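Local coordinates for methyltransferase-like protein 5 (Pyrococcus horikoshii, PDB 1WY7), which binds S-adenosyl-L-homocysteine and is probably an S-adenosylmethionine-dependent methyltransferase, perhaps acting on RNA, at residues 50-55 and 71-76; 54-59 and 114-119. All blocks are in the same frame, centred on the assembly; numbering follows the deposited sequence.

How the contacts relate
Running from the N terminus, the chain enters the sheet at strand 52-56, and both contacts start there. Contact 1 closes the shorter loop: after helix 62-69 the chain returns as residues 71-76 and strand 74-79 lies down along one edge of strand 52-56. Contact 2 closes the longer one, once helix 82-91 and strand 99-103 have been built, when strand 115-118 takes the other edge. The loop of contact 1 lies almost wholly within that of contact 2, and the two share A54 and D55. Together they place strand 52-56 between 74-79 and 115-118, with the S-adenosyl-L-homocysteine pocket beyond its C-terminal end.

Contact 1 of 2, residues 50-55 and 71-76; sequences GKVVAD and GAKEVI
With chi1 at 178°, V52 sends CG1 away from its own backbone N and toward E74, whose CG is tucked between its own N and carbonyl carbon (chi1 69°); the two side chains lie alongside each other on one face of the sheet, V52 CG1 3.7 Å from E74 CG. The other branch, V52 CG2, meets K73 CE at 3.5 Å. The bend of K73 at chi3 brings its amine back over this corner, where a water accepts from NZ and donates to G50 O, 2.6 Å away. E74 lays its carboxylate beside the valine methyls and bonds through OE1 to K100 of strand 99-103 in a salt bridge. Without this carboxylate, as with an alanine here, K100 would probably lose its acidic mate and the CG1 methyl of V52 its cover. On the opposite face V53 CB rests against V75 CG2 at 4.2 Å, and V75 CG1 reaches D55 CB; the D55 carboxylate is held by S64 of helix 62-69. Between the faces runs a parallel ladder. V53 grips the neighbouring strand twice, its N donating to E74 O (2.9 Å) and its O accepting from I76 N (2.7 Å), both bonds nearly in line with the carbonyls. D55 N then bonds to I76 O at 2.9 Å, tilted about 30° from the carbonyl plane. At the N-terminal end of the pair G50 N donates almost straight to G71 O over 2.8 Å; G71, at positive phi, is the C-prime residue of the Schellman motif ending helix 62-69, so this bond ties the helix exit to the start of strand 52-56. Strand, helix and adjacent parallel strand make the first beta-alpha-beta unit of the Rossmann-like methyltransferase fold.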
ATOM      1  N   GLY A  50      16.401   2.323   5.505  1.00 39.15           N
ATOM      2  CA  GLY A  50      17.288   3.129   4.692  1.00 37.35           C
ATOM      3  C   GLY A  50      16.882   3.257   3.236  1.00 38.88           C
ATOM      4  O   GLY A  50      17.641   3.782   2.425  1.00 40.03           O
ATOM      5  N   LYS A  51      15.686   2.794   2.894  1.00 37.11           N
ATOM      6  CA  LYS A  51      15.233   2.862   1.508  1.00 35.98           C
ATOM      7  C   LYS A  51      14.298   4.034   1.216  1.00 34.70           C
ATOM      8  O   LYS A  51      13.625   4.547   2.116  1.00 31.67           O
ATOM      9  CB  LYS A  51      14.517   1.561   1.141  1.00 36.74           C
ATOM     10  CG  LYS A  51      15.329   0.309   1.410  1.00 38.77           C
ATOM     11  CD  LYS A  51      16.450   0.128   0.406  1.00 39.74           C
ATOM     12  CE  LYS A  51      17.219  -1.161   0.693  1.00 40.85           C
ATOM     13  NZ  LYS A  51      17.943  -1.663  -0.508  1.00 42.50           N
ATOM     14  N   VAL A  52      14.271   4.457  -0.046  1.00 33.57           N
ATOM     15  CA  VAL A  52      13.370   5.522  -0.476  1.00 32.53           C
ATOM     16  C   VAL A  52      12.113   4.765  -0.889  1.00 30.10           C
ATOM     17  O   VAL A  52      12.127   3.993  -1.848  1.00 30.18           O
ATOM     18  CB  VAL A  52      13.940   6.307  -1.684  1.00 32.55           C
ATOM     19  CG1 VAL A  52      12.944   7.365  -2.132  1.00 33.67           C
ATOM     20  CG2 VAL A  52      15.246   6.972  -1.292  1.00 32.49           C
ATOM     21  N   VAL A  53      11.035   4.965  -0.145  1.00 28.98           N
ATOM     22  CA  VAL A  53       9.789   4.253  -0.407  1.00 27.53           C
ATOM     23  C   VAL A  53       8.635   5.091  -0.930  1.00 28.71           C
ATOM     24  O   VAL A  53       8.378   6.190  -0.440  1.00 28.01           O
ATOM     25  CB  VAL A  53       9.279   3.532   0.878  1.00 25.42           C
ATOM     26  CG1 VAL A  53       7.991   2.762   0.572  1.00 16.64           C
ATOM     27  CG2 VAL A  53      10.359   2.602   1.419  1.00 24.59           C
ATOM     28  N   ALA A  54       7.931   4.548  -1.920  1.00 27.85           N
ATOM     29  CA  ALA A  54       6.766   5.224  -2.467  1.00 27.98           C
ATOM     30  C   ALA A  54       5.546   4.447  -1.991  1.00 26.55           C
ATOM     31  O   ALA A  54       5.497   3.218  -2.110  1.00 27.29           O
ATOM     32  CB  ALA A  54       6.826   5.249  -4.005  1.00 27.91           C
ATOM     33  N   ASP A  55       4.577   5.163  -1.430  1.00 25.20           N
ATOM     34  CA  ASP A  55       3.334   4.566  -0.944  1.00 24.63           C
ATOM     35  C   ASP A  55       2.243   5.035  -1.920  1.00 24.70           C
ATOM     36  O   ASP A  55       1.755   6.160  -1.819  1.00 22.34           O
ATOM     37  CB  ASP A  55       3.058   5.064   0.484  1.00 21.88           C
ATOM     38  CG  ASP A  55       1.804   4.472   1.089  1.00 25.69           C
ATOM     39  OD1 ASP A  55       1.487   4.816   2.262  1.00 20.12           O
ATOM     40  OD2 ASP A  55       1.126   3.659   0.407  1.00 26.83           O
ATOM     41  N   GLY A  71      12.113   2.408   9.843  1.00 36.76           N
ATOM     42  CA  GLY A  71      13.391   2.898   9.351  1.00 34.21           C
ATOM     43  C   GLY A  71      13.554   3.337   7.913  1.00 34.51           C
ATOM     44  O   GLY A  71      14.688   3.440   7.432  1.00 33.41           O
ATOM     45  N   ALA A  72      12.460   3.604   7.211  1.00 33.53           N
ATOM     46  CA  ALA A  72      12.588   4.040   5.826  1.00 34.00           C
ATOM     47  C   ALA A  72      13.333   5.372   5.826  1.00 35.06           C
ATOM     48  O   ALA A  72      13.104   6.213   6.689  1.00 34.95           O
ATOM     49  CB  ALA A  72      11.208   4.204   5.181  1.00 31.41           C
ATOM     50  N   LYS A  73      14.244   5.562   4.877  1.00 37.07           N
ATOM     51  CA  LYS A  73      14.978   6.818   4.800  1.00 37.40           C
ATOM     52  C   LYS A  73      13.973   7.939   4.534  1.00 36.97           C
ATOM     53  O   LYS A  73      14.036   8.998   5.147  1.00 35.03           O
ATOM     54  CB  LYS A  73      16.016   6.764   3.682  1.00 40.22           C
ATOM     55  CG  LYS A  73      16.857   8.035   3.566  1.00 43.30           C
ATOM     56  CD  LYS A  73      18.051   7.831   2.645  1.00 47.71           C
ATOM     57  CE  LYS A  73      17.618   7.340   1.272  1.00 50.50           C
ATOM     58  NZ  LYS A  73      18.774   7.023   0.385  1.00 52.80           N
ATOM     59  N   GLU A  74      13.049   7.691   3.610  1.00 37.24           N
ATOM     60  CA  GLU A  74      12.007   8.657   3.285  1.00 37.23           C
ATOM     61  C   GLU A  74      10.874   7.958   2.564  1.00 36.18           C
ATOM     62  O   GLU A  74      11.063   6.907   1.949  1.00 34.36           O
ATOM     63  CB  GLU A  74      12.536   9.782   2.389  1.00 40.79           C
ATOM     64  CG  GLU A  74      12.902   9.361   0.979  1.00 48.79           C
ATOM     65  CD  GLU A  74      13.162  10.554   0.052  1.00 53.86           C
ATOM     66  OE1 GLU A  74      12.227  11.359  -0.166  1.00 56.53           O
ATOM     67  OE2 GLU A  74      14.295  10.691  -0.459  1.00 56.23           O
ATOM     68  N   VAL A  75       9.689   8.546   2.642  1.00 33.13           N
ATOM     69  CA  VAL A  75       8.537   7.982   1.980  1.00 32.40           C
ATOM     70  C   VAL A  75       7.877   9.052   1.127  1.00 32.74           C
ATOM     71  O   VAL A  75       7.795  10.222   1.527  1.00 30.82           O
ATOM     72  CB  VAL A  75       7.520   7.443   3.008  1.00 32.71           C
ATOM     73  CG1 VAL A  75       6.252   6.960   2.294  1.00 32.16           C
ATOM     74  CG2 VAL A  75       8.149   6.305   3.811  1.00 28.19           C
ATOM     75  N   ILE A  76       7.447   8.667  -0.071  1.00 31.26           N
ATOM     76  CA  ILE A  76       6.758   9.605  -0.941  1.00 29.57           C
ATOM     77  C   ILE A  76       5.327   9.092  -1.044  1.00 28.52           C
ATOM     78  O   ILE A  76       5.058   8.029  -1.600  1.00 28.07           O
ATOM     79  CB  ILE A  76       7.431   9.716  -2.330  1.00 29.71           C
ATOM     80  CG1 ILE A  76       8.896  10.134  -2.155  1.00 30.45           C
ATOM     81  CG2 ILE A  76       6.715  10.786  -3.173  1.00 25.85           C
ATOM     82  CD1 ILE A  76       9.684  10.286  -3.467  1.00 31.44           C
TER
HETATM   83  O   HOH W   1      19.914   5.042   2.508  1.00 53.91           O

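Contact 2 of 2, residues 54-59 and 114-119; sequences ADLGAG and DIVIMN. With SAH (S-adenosyl-L-homocysteine), chain E.
The L56 side chain touches two residues of strand 115-118: its CD2 sits 3.9 Å from V116 CG1, the side chains crossing at about a right angle, and 3.9 Å from M118 SE. M118, a selenomethionine, starts with CG between its backbone N and carbonyl carbon (chi1 59°) and then runs extended, so that the selenium lies beside L56. On the other face, I117 CG1 comes within 4.2 Å of D55 CB. The backbone bonds of the parallel ladder pair A54 with V116 and D55 with I117: A54 N to I115 O at 2.9 Å, I117 N to A54 O at 3.0 Å, and a longer, more bent one from L56 N to I117 O at 3.3 Å. Past L56 a water accepts from N119 N and sits within bonding distance of G57 O, to which it probably donates. Here the glycine-rich turn G57-G59 meets S-adenosyl-L-homocysteine; a CB on G57 or G59 would clash with it. T30 and Y28 hold the amide of N119. Helix 131-140 packs over L56, V116 and M118, helix 62-69 lies under D55 and I117, and strand 143-149 continues the sheet beyond 115-118.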
ATOM      1  N   ALA A  54       7.931   4.548  -1.920  1.00 27.85           N
ATOM      2  CA  ALA A  54       6.766   5.224  -2.467  1.00 27.98           C
ATOM      3  C   ALA A  54       5.546   4.447  -1.991  1.00 26.55           C
ATOM      4  O   ALA A  54       5.497   3.218  -2.110  1.00 27.29           O
ATOM      5  CB  ALA A  54       6.826   5.249  -4.005  1.00 27.91           C
ATOM      6  N   ASP A  55       4.577   5.163  -1.430  1.00 25.20           N
ATOM      7  CA  ASP A  55       3.334   4.566  -0.944  1.00 24.63           C
ATOM      8  C   ASP A  55       2.243   5.035  -1.920  1.00 24.70           C
ATOM      9  O   ASP A  55       1.755   6.160  -1.819  1.00 22.34           O
ATOM     10  CB  ASP A  55       3.058   5.064   0.484  1.00 21.88           C
ATOM     11  CG  ASP A  55       1.804   4.472   1.089  1.00 25.69           C
ATOM     12  OD1 ASP A  55       1.487   4.816   2.262  1.00 20.12           O
ATOM     13  OD2 ASP A  55       1.126   3.659   0.407  1.00 26.83           O
ATOM     14  N   LEU A  56       1.882   4.177  -2.870  1.00 24.55           N
ATOM     15  CA  LEU A  56       0.871   4.525  -3.872  1.00 26.24           C
ATOM     16  C   LEU A  56      -0.530   4.330  -3.311  1.00 27.33           C
ATOM     17  O   LEU A  56      -0.871   3.244  -2.820  1.00 26.42           O
ATOM     18  CB  LEU A  56       1.099   3.690  -5.143  1.00 27.21           C
ATOM     19  CG  LEU A  56       2.136   4.227  -6.150  1.00 30.14           C
ATOM     20  CD1 LEU A  56       3.285   4.917  -5.456  1.00 28.01           C
ATOM     21  CD2 LEU A  56       2.639   3.090  -7.027  1.00 31.24           C
ATOM     22  N   GLY A  57      -1.336   5.392  -3.394  1.00 25.77           N
ATOM     23  CA  GLY A  57      -2.676   5.369  -2.836  1.00 26.26           C
ATOM     24  C   GLY A  57      -2.506   5.418  -1.325  1.00 26.36           C
ATOM     25  O   GLY A  57      -3.148   4.668  -0.586  1.00 25.90           O
ATOM     26  N   ALA A  58      -1.636   6.319  -0.871  1.00 26.92           N
ATOM     27  CA  ALA A  58      -1.303   6.465   0.554  1.00 27.53           C
ATOM     28  C   ALA A  58      -2.471   6.663   1.518  1.00 26.59           C
ATOM     29  O   ALA A  58      -2.377   6.303   2.699  1.00 25.50           O
ATOM     30  CB  ALA A  58      -0.277   7.593   0.735  1.00 22.21           C
ATOM     31  N   GLY A  59      -3.562   7.241   1.025  1.00 28.36           N
ATOM     32  CA  GLY A  59      -4.729   7.462   1.868  1.00 26.50           C
ATOM     33  C   GLY A  59      -4.430   8.165   3.184  1.00 27.69           C
ATOM     34  O   GLY A  59      -3.943   9.306   3.193  1.00 25.74           O
ATOM     35  N   ASP A 114      13.261   3.284  -4.450  1.00 39.79           N
ATOM     36  CA  ASP A 114      13.854   1.969  -4.182  1.00 39.04           C
ATOM     37  C   ASP A 114      12.778   0.901  -4.034  1.00 38.54           C
ATOM     38  O   ASP A 114      12.914  -0.215  -4.552  1.00 39.70           O
ATOM     39  CB  ASP A 114      14.673   1.969  -2.882  1.00 39.53           C
ATOM     40  CG  ASP A 114      15.940   2.807  -2.969  1.00 42.35           C
ATOM     41  OD1 ASP A 114      16.634   2.745  -4.008  1.00 44.49           O
ATOM     42  OD2 ASP A 114      16.251   3.512  -1.981  1.00 39.07           O
ATOM     43  N   ILE A 115      11.711   1.241  -3.317  1.00 36.07           N
ATOM     44  CA  ILE A 115      10.630   0.296  -3.063  1.00 33.05           C
ATOM     45  C   ILE A 115       9.239   0.920  -3.163  1.00 32.06           C
ATOM     46  O   ILE A 115       9.033   2.087  -2.850  1.00 31.49           O
ATOM     47  CB  ILE A 115      10.756  -0.346  -1.617  1.00 33.88           C
ATOM     48  CG1 ILE A 115      11.801  -1.465  -1.589  1.00 35.91           C
ATOM     49  CG2 ILE A 115       9.434  -0.954  -1.173  1.00 31.04           C
ATOM     50  CD1 ILE A 115      13.197  -0.990  -1.514  1.00 38.18           C
ATOM     51  N   VAL A 116       8.281   0.121  -3.611  1.00 30.53           N
ATOM     52  CA  VAL A 116       6.908   0.568  -3.655  1.00 28.33           C
ATOM     53  C   VAL A 116       6.097  -0.329  -2.712  1.00 28.01           C
ATOM     54  O   VAL A 116       6.262  -1.547  -2.714  1.00 28.51           O
ATOM     55  CB  VAL A 116       6.256   0.435  -5.059  1.00 25.94           C
ATOM     56  CG1 VAL A 116       4.767   0.644  -4.918  1.00 20.20           C
ATOM     57  CG2 VAL A 116       6.840   1.447  -6.056  1.00 23.30           C
ATOM     58  N   ILE A 117       5.243   0.280  -1.900  1.00 25.96           N
ATOM     59  CA  ILE A 117       4.343  -0.473  -1.041  1.00 25.54           C
ATOM     60  C   ILE A 117       2.989   0.140  -1.351  1.00 25.95           C
ATOM     61  O   ILE A 117       2.892   1.353  -1.560  1.00 26.58           O
ATOM     62  CB  ILE A 117       4.672  -0.314   0.456  1.00 24.85           C
ATOM     63  CG1 ILE A 117       4.560   1.154   0.883  1.00 25.11           C
ATOM     64  CG2 ILE A 117       6.066  -0.874   0.720  1.00 24.62           C
ATOM     65  CD1 ILE A 117       4.938   1.403   2.357  1.00 29.75           C
HETATM   66  N   MSE A 118       1.951  -0.684  -1.419  1.00 25.23           N
HETATM   67  CA  MSE A 118       0.640  -0.154  -1.722  1.00 26.52           C
HETATM   68  C   MSE A 118      -0.522  -1.084  -1.410  1.00 26.42           C
HETATM   69  O   MSE A 118      -0.402  -2.310  -1.467  1.00 25.06           O
HETATM   70  CB  MSE A 118       0.566   0.272  -3.210  1.00 26.20           C
HETATM   71  CG  MSE A 118       0.847  -0.835  -4.246  1.00 29.27           C
HETATM   72 SE   MSE A 118       0.789  -0.223  -5.969  1.00 33.59          SE
HETATM   73  CE  MSE A 118       0.806  -1.736  -6.853  1.00 29.58           C
ATOM     74  N   ASN A 119      -1.643  -0.459  -1.065  1.00 25.72           N
ATOM     75  CA  ASN A 119      -2.914  -1.122  -0.795  1.00 26.93           C
ATOM     76  C   ASN A 119      -3.791  -0.389  -1.813  1.00 27.88           C
ATOM     77  O   ASN A 119      -4.600   0.462  -1.446  1.00 26.33           O
ATOM     78  CB  ASN A 119      -3.389  -0.813   0.635  1.00 26.59           C
ATOM     79  CG  ASN A 119      -4.725  -1.459   0.970  1.00 29.99           C
ATOM     80  OD1 ASN A 119      -5.270  -1.242   2.049  1.00 34.28           O
ATOM     81  ND2 ASN A 119      -5.256  -2.255   0.053  1.00 33.34           N
TER
HETATM   82  N   SAH E1001      -5.661   4.173   4.122  1.00 49.91           N
HETATM   83  CA  SAH E1001      -4.947   3.161   3.318  1.00 50.93           C
HETATM   84  CB  SAH E1001      -5.212   3.482   1.838  1.00 47.39           C
HETATM   85  CG  SAH E1001      -6.437   2.726   1.468  1.00 45.85           C
HETATM   86  SD  SAH E1001      -7.216   2.808  -0.156  1.00 42.13           S
HETATM   87  C   SAH E1001      -3.503   3.205   3.741  1.00 51.79           C
HETATM   88  O   SAH E1001      -3.227   3.710   4.874  1.00 52.57           O
HETATM   89  OXT SAH E1001      -2.690   2.725   2.883  1.00 50.06           O
HETATM   90  C5' SAH E1001      -6.014   3.499  -1.272  1.00 42.38           C
HETATM   91  C4' SAH E1001      -6.126   4.973  -1.688  1.00 38.73           C
HETATM   92  O4' SAH E1001      -6.047   5.067  -3.132  1.00 37.04           O
HETATM   93  C3' SAH E1001      -7.455   5.672  -1.394  1.00 37.81           C
HETATM   94  O3' SAH E1001      -7.162   6.491  -0.244  1.00 35.00           O
HETATM   95  C2' SAH E1001      -7.744   6.573  -2.605  1.00 35.76           C
HETATM   96  O2' SAH E1001      -8.130   7.920  -2.448  1.00 33.23           O
HETATM   97  C1' SAH E1001      -6.500   6.354  -3.483  1.00 36.68           C
HETATM   98  N9  SAH E1001      -6.758   6.383  -4.915  1.00 38.09           N
HETATM   99  C8  SAH E1001      -7.816   5.881  -5.652  1.00 37.31           C
HETATM  100  N7  SAH E1001      -7.705   6.076  -6.942  1.00 37.18           N
HETATM  101  C5  SAH E1001      -6.496   6.750  -7.080  1.00 37.77           C
HETATM  102  C6  SAH E1001      -5.775   7.245  -8.201  1.00 36.07           C
HETATM  103  N6  SAH E1001      -6.233   7.106  -9.464  1.00 38.76           N
HETATM  104  N1  SAH E1001      -4.575   7.889  -8.010  1.00 35.81           N
HETATM  105  C2  SAH E1001      -4.115   8.018  -6.744  1.00 37.11           C
HETATM  106  N3  SAH E1001      -4.700   7.590  -5.601  1.00 39.36           N
HETATM  107  C4  SAH E1001      -5.902   6.952  -5.837  1.00 38.06           C
HETATM  108  O   HOH W   2      -1.628   2.401  -0.036  1.00 27.63           O